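Local coordinates for protein endo-1,4-beta-xylanase 1 (Hypocrea jecorina, PDB 1XYN) that catalyses the endohydrolysis of 1,4-beta-xylosidic linkages in xylan, the plant cell wall hemicellulose, releasing xylooligosaccharides and xylose, at residues A[71-76]-A[119-124]. Sequence-based numbering, arbitrary orientation.
Sequences NPLVEY and ATFNQY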
ATOM      1  N   ASN A  71      14.389  13.019   4.174  1.00 19.33           N
ATOM      2  CA  ASN A  71      15.187  13.908   3.326  1.00 18.49           C
ATOM      3  C   ASN A  71      16.543  13.312   2.930  1.00 17.34           C
ATOM      4  O   ASN A  71      17.590  13.790   3.365  1.00 18.44           O
ATOM      5  CB  ASN A  71      15.372  15.260   4.016  1.00 15.80           C
ATOM      6  CG  ASN A  71      15.719  16.362   3.044  1.00 10.94           C
ATOM      7  OD1 ASN A  71      14.979  16.631   2.093  1.00 10.74           O
ATOM      8  ND2 ASN A  71      16.846  17.015   3.282  1.00 17.17           N
ATOM      9  N   PRO A  72      16.541  12.299   2.044  1.00 17.12           N
ATOM     10  CA  PRO A  72      15.397  11.665   1.375  1.00 15.53           C
ATOM     11  C   PRO A  72      14.590  10.677   2.231  1.00 18.55           C
ATOM     12  O   PRO A  72      15.103  10.127   3.210  1.00 16.42           O
ATOM     13  CB  PRO A  72      16.070  10.934   0.218  1.00 22.26           C
ATOM     14  CG  PRO A  72      17.338  10.442   0.852  1.00 12.48           C
ATOM     15  CD  PRO A  72      17.805  11.661   1.626  1.00 15.30           C
ATOM     16  N   LEU A  73      13.339  10.437   1.829  1.00 19.41           N
ATOM     17  CA  LEU A  73      12.463   9.495   2.524  1.00 16.92           C
ATOM     18  C   LEU A  73      12.879   8.082   2.108  1.00 15.87           C
ATOM     19  O   LEU A  73      12.795   7.733   0.929  1.00 15.09           O
ATOM     20  CB  LEU A  73      10.990   9.749   2.168  1.00 12.51           C
ATOM     21  CG  LEU A  73       9.945   8.792   2.767  1.00 13.56           C
ATOM     22  CD1 LEU A  73       9.990   8.838   4.284  1.00  8.83           C
ATOM     23  CD2 LEU A  73       8.560   9.143   2.265  1.00 13.23           C
ATOM     24  N   VAL A  74      13.315   7.279   3.079  1.00 15.16           N
ATOM     25  CA  VAL A  74      13.789   5.919   2.820  1.00 14.41           C
ATOM     26  C   VAL A  74      13.302   4.870   3.815  1.00 11.12           C
ATOM     27  O   VAL A  74      13.442   5.030   5.024  1.00 15.74           O
ATOM     28  CB  VAL A  74      15.352   5.861   2.852  1.00 13.23           C
ATOM     29  CG1 VAL A  74      15.840   4.442   2.583  1.00 11.62           C
ATOM     30  CG2 VAL A  74      15.960   6.842   1.851  1.00 14.19           C
ATOM     31  N   GLU A  75      12.775   3.768   3.301  1.00  7.52           N
ATOM     32  CA  GLU A  75      12.337   2.673   4.157  1.00  6.29           C
ATOM     33  C   GLU A  75      13.392   1.586   3.981  1.00  9.19           C
ATOM     34  O   GLU A  75      13.644   1.136   2.870  1.00 14.14           O
ATOM     35  CB  GLU A  75      10.977   2.159   3.702  1.00 10.19           C
ATOM     36  CG  GLU A  75      10.481   0.920   4.429  1.00 16.58           C
ATOM     37  CD  GLU A  75       9.104   0.491   3.957  1.00 18.11           C
ATOM     38  OE1 GLU A  75       8.893   0.415   2.730  1.00 14.01           O
ATOM     39  OE2 GLU A  75       8.224   0.246   4.810  1.00 20.58           O
ATOM     40  N   TYR A  76      14.013   1.153   5.066  1.00  6.86           N
ATOM     41  CA  TYR A  76      15.028   0.142   4.934  1.00  4.47           C
ATOM     42  C   TYR A  76      14.772  -1.105   5.761  1.00  7.49           C
ATOM     43  O   TYR A  76      14.063  -1.066   6.760  1.00 10.21           O
ATOM     44  CB  TYR A  76      16.412   0.743   5.225  1.00  9.68           C
ATOM     45  CG  TYR A  76      16.641   1.229   6.641  1.00  6.91           C
ATOM     46  CD1 TYR A  76      17.007   0.333   7.646  1.00  9.31           C
ATOM     47  CD2 TYR A  76      16.493   2.581   6.980  1.00  7.87           C
ATOM     48  CE1 TYR A  76      17.216   0.760   8.955  1.00  8.54           C
ATOM     49  CE2 TYR A  76      16.701   3.020   8.293  1.00  4.22           C
ATOM     50  CZ  TYR A  76      17.062   2.097   9.272  1.00  9.08           C
ATOM     51  OH  TYR A  76      17.270   2.482  10.578  1.00 15.92           O
ATOM     52  N   ALA A 119       3.237   8.350   0.092  1.00 16.79           N
ATOM     53  CA  ALA A 119       4.271   8.931  -0.751  1.00 19.34           C
ATOM     54  C   ALA A 119       4.984   7.895  -1.605  1.00 16.81           C
ATOM     55  O   ALA A 119       4.695   6.705  -1.536  1.00 17.71           O
ATOM     56  CB  ALA A 119       5.290   9.661   0.121  1.00  8.52           C
ATOM     57  N   THR A 120       5.905   8.380  -2.431  1.00 19.65           N
ATOM     58  CA  THR A 120       6.710   7.534  -3.301  1.00 18.25           C
ATOM     59  C   THR A 120       8.114   7.655  -2.741  1.00 17.27           C
ATOM     60  O   THR A 120       8.601   8.761  -2.520  1.00 15.14           O
ATOM     61  CB  THR A 120       6.659   8.024  -4.757  1.00 20.13           C
ATOM     62  OG1 THR A 120       5.329   7.853  -5.260  1.00 25.55           O
ATOM     63  CG2 THR A 120       7.629   7.240  -5.634  1.00 24.76           C
ATOM     64  N   PHE A 121       8.764   6.522  -2.515  1.00 13.17           N
ATOM     65  CA  PHE A 121      10.093   6.526  -1.924  1.00 10.42           C
ATOM     66  C   PHE A 121      10.815   5.230  -2.262  1.00 13.18           C
ATOM     67  O   PHE A 121      10.203   4.279  -2.732  1.00 18.20           O
ATOM     68  CB  PHE A 121       9.940   6.637  -0.407  1.00 12.33           C
ATOM     69  CG  PHE A 121       8.964   5.639   0.172  1.00 10.35           C
ATOM     70  CD1 PHE A 121       7.609   5.943   0.255  1.00  2.19           C
ATOM     71  CD2 PHE A 121       9.393   4.378   0.582  1.00 13.49           C
ATOM     72  CE1 PHE A 121       6.699   5.009   0.726  1.00  8.00           C
ATOM     73  CE2 PHE A 121       8.489   3.432   1.060  1.00  7.79           C
ATOM     74  CZ  PHE A 121       7.141   3.746   1.131  1.00 14.66           C
ATOM     75  N   ASN A 122      12.106   5.178  -1.976  1.00 13.99           N
ATOM     76  CA  ASN A 122      12.890   3.984  -2.261  1.00 17.50           C
ATOM     77  C   ASN A 122      13.061   3.105  -1.021  1.00 19.82           C
ATOM     78  O   ASN A 122      12.819   3.540   0.103  1.00 20.14           O
ATOM     79  CB  ASN A 122      14.260   4.388  -2.814  1.00 19.54           C
ATOM     80  CG  ASN A 122      14.155   5.162  -4.119  1.00 22.28           C
ATOM     81  OD1 ASN A 122      13.897   4.586  -5.173  1.00 21.68           O
ATOM     82  ND2 ASN A 122      14.318   6.479  -4.044  1.00 29.45           N
ATOM     83  N   GLN A 123      13.468   1.862  -1.239  1.00 18.28           N
ATOM     84  CA  GLN A 123      13.700   0.919  -0.156  1.00 16.34           C
ATOM     85  C   GLN A 123      15.118   0.389  -0.300  1.00 14.41           C
ATOM     86  O   GLN A 123      15.543   0.057  -1.406  1.00 15.80           O
ATOM     87  CB  GLN A 123      12.751  -0.282  -0.254  1.00 18.14           C
ATOM     88  CG  GLN A 123      11.270   0.009  -0.146  1.00 18.44           C
ATOM     89  CD  GLN A 123      10.446  -1.274  -0.169  1.00 22.26           C
ATOM     90  OE1 GLN A 123      10.259  -1.880  -1.220  1.00 23.75           O
ATOM     91  NE2 GLN A 123       9.982  -1.706   0.999  1.00 15.61           N
ATOM     92  N   TYR A 124      15.857   0.328   0.803  1.00 15.08           N
ATOM     93  CA  TYR A 124      17.210  -0.220   0.782  1.00 14.62           C
ATOM     94  C   TYR A 124      17.110  -1.493   1.608  1.00 16.25           C
ATOM     95  O   TYR A 124      16.911  -1.447   2.817  1.00 19.67           O
ATOM     96  CB  TYR A 124      18.216   0.739   1.413  1.00  7.92           C
ATOM     97  CG  TYR A 124      18.283   2.105   0.770  1.00  8.01           C
ATOM     98  CD1 TYR A 124      17.777   2.332  -0.513  1.00  8.11           C
ATOM     99  CD2 TYR A 124      18.840   3.181   1.454  1.00  7.26           C
ATOM    100  CE1 TYR A 124      17.825   3.597  -1.091  1.00  4.70           C
ATOM    101  CE2 TYR A 124      18.889   4.441   0.888  1.00  2.96           C
ATOM    102  CZ  TYR A 124      18.383   4.645  -0.379  1.00  9.45           C
ATOM    103  OH  TYR A 124      18.442   5.908  -0.919  1.00 12.75           O
TER
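Glu-75 and Gln-123 meet in a parallel pairing of neighbouring strands, in the curved sheet that lines the xylan-binding cleft of the glycoside hydrolase 11 jelly roll. The backbones close up from Leu-73 and Phe-121 toward Tyr-76 and Tyr-124. Glu-75 N donates to Asn-122 O at 3.2 Å, nearly straight at 171°. Tyr-124 N reaches Glu-75 O at 3.1 Å. This bond is less straight, and its donor is tilted from the carbonyl plane.

Glu-75, the predicted catalytic nucleophile, and Gln-123, a probable substrate-binding residue, project side by side from one face. The glutamate has CG anti to its main-chain nitrogen (chi1 174°) and stays extended to CD. This brings OE1 within 2.9 Å of Gln-123 NE2, but the hydrogen bond is weak and bent. Carboxylate and amide planes are 41° apart. OE2 is hydrogen-bonded to Tyr-66 OH, the stronger partner of the carboxylate. The amide oxygen of Gln-123 is hydrogen-bonded to Asn-107. Glu-75 OE1 also lies at the edge of the Phe-121 ring, 3.5 Å from CE2. Nearer the start of both segments, Leu-73 CG packs on Phe-121 CB at 3.8 Å, and Leu-73 CD2 meets Ala-119 CB.

Val-74 and Tyr-124 are on the opposite face. Val-74 CG1 sits over one face of the tyrosine ring in a CH-pi contact, 3.6 Å from the centroid and near the ring normal. The tyrosine hydroxyl is hydrogen-bonded to the main-chain oxygen of His-152, which ties down the far end of the ring. Leu-153 touches both side chains.

On the Glu-75 face, the Trp-68 ring meets that of Phe-121. Strand 60-70 runs antiparallel beside strand 74-79, and strand 100-109 runs antiparallel beside strand 119-128. On the face of Val-74 and Tyr-124, Tyr-76 meets Trp-146 of helix 139-148.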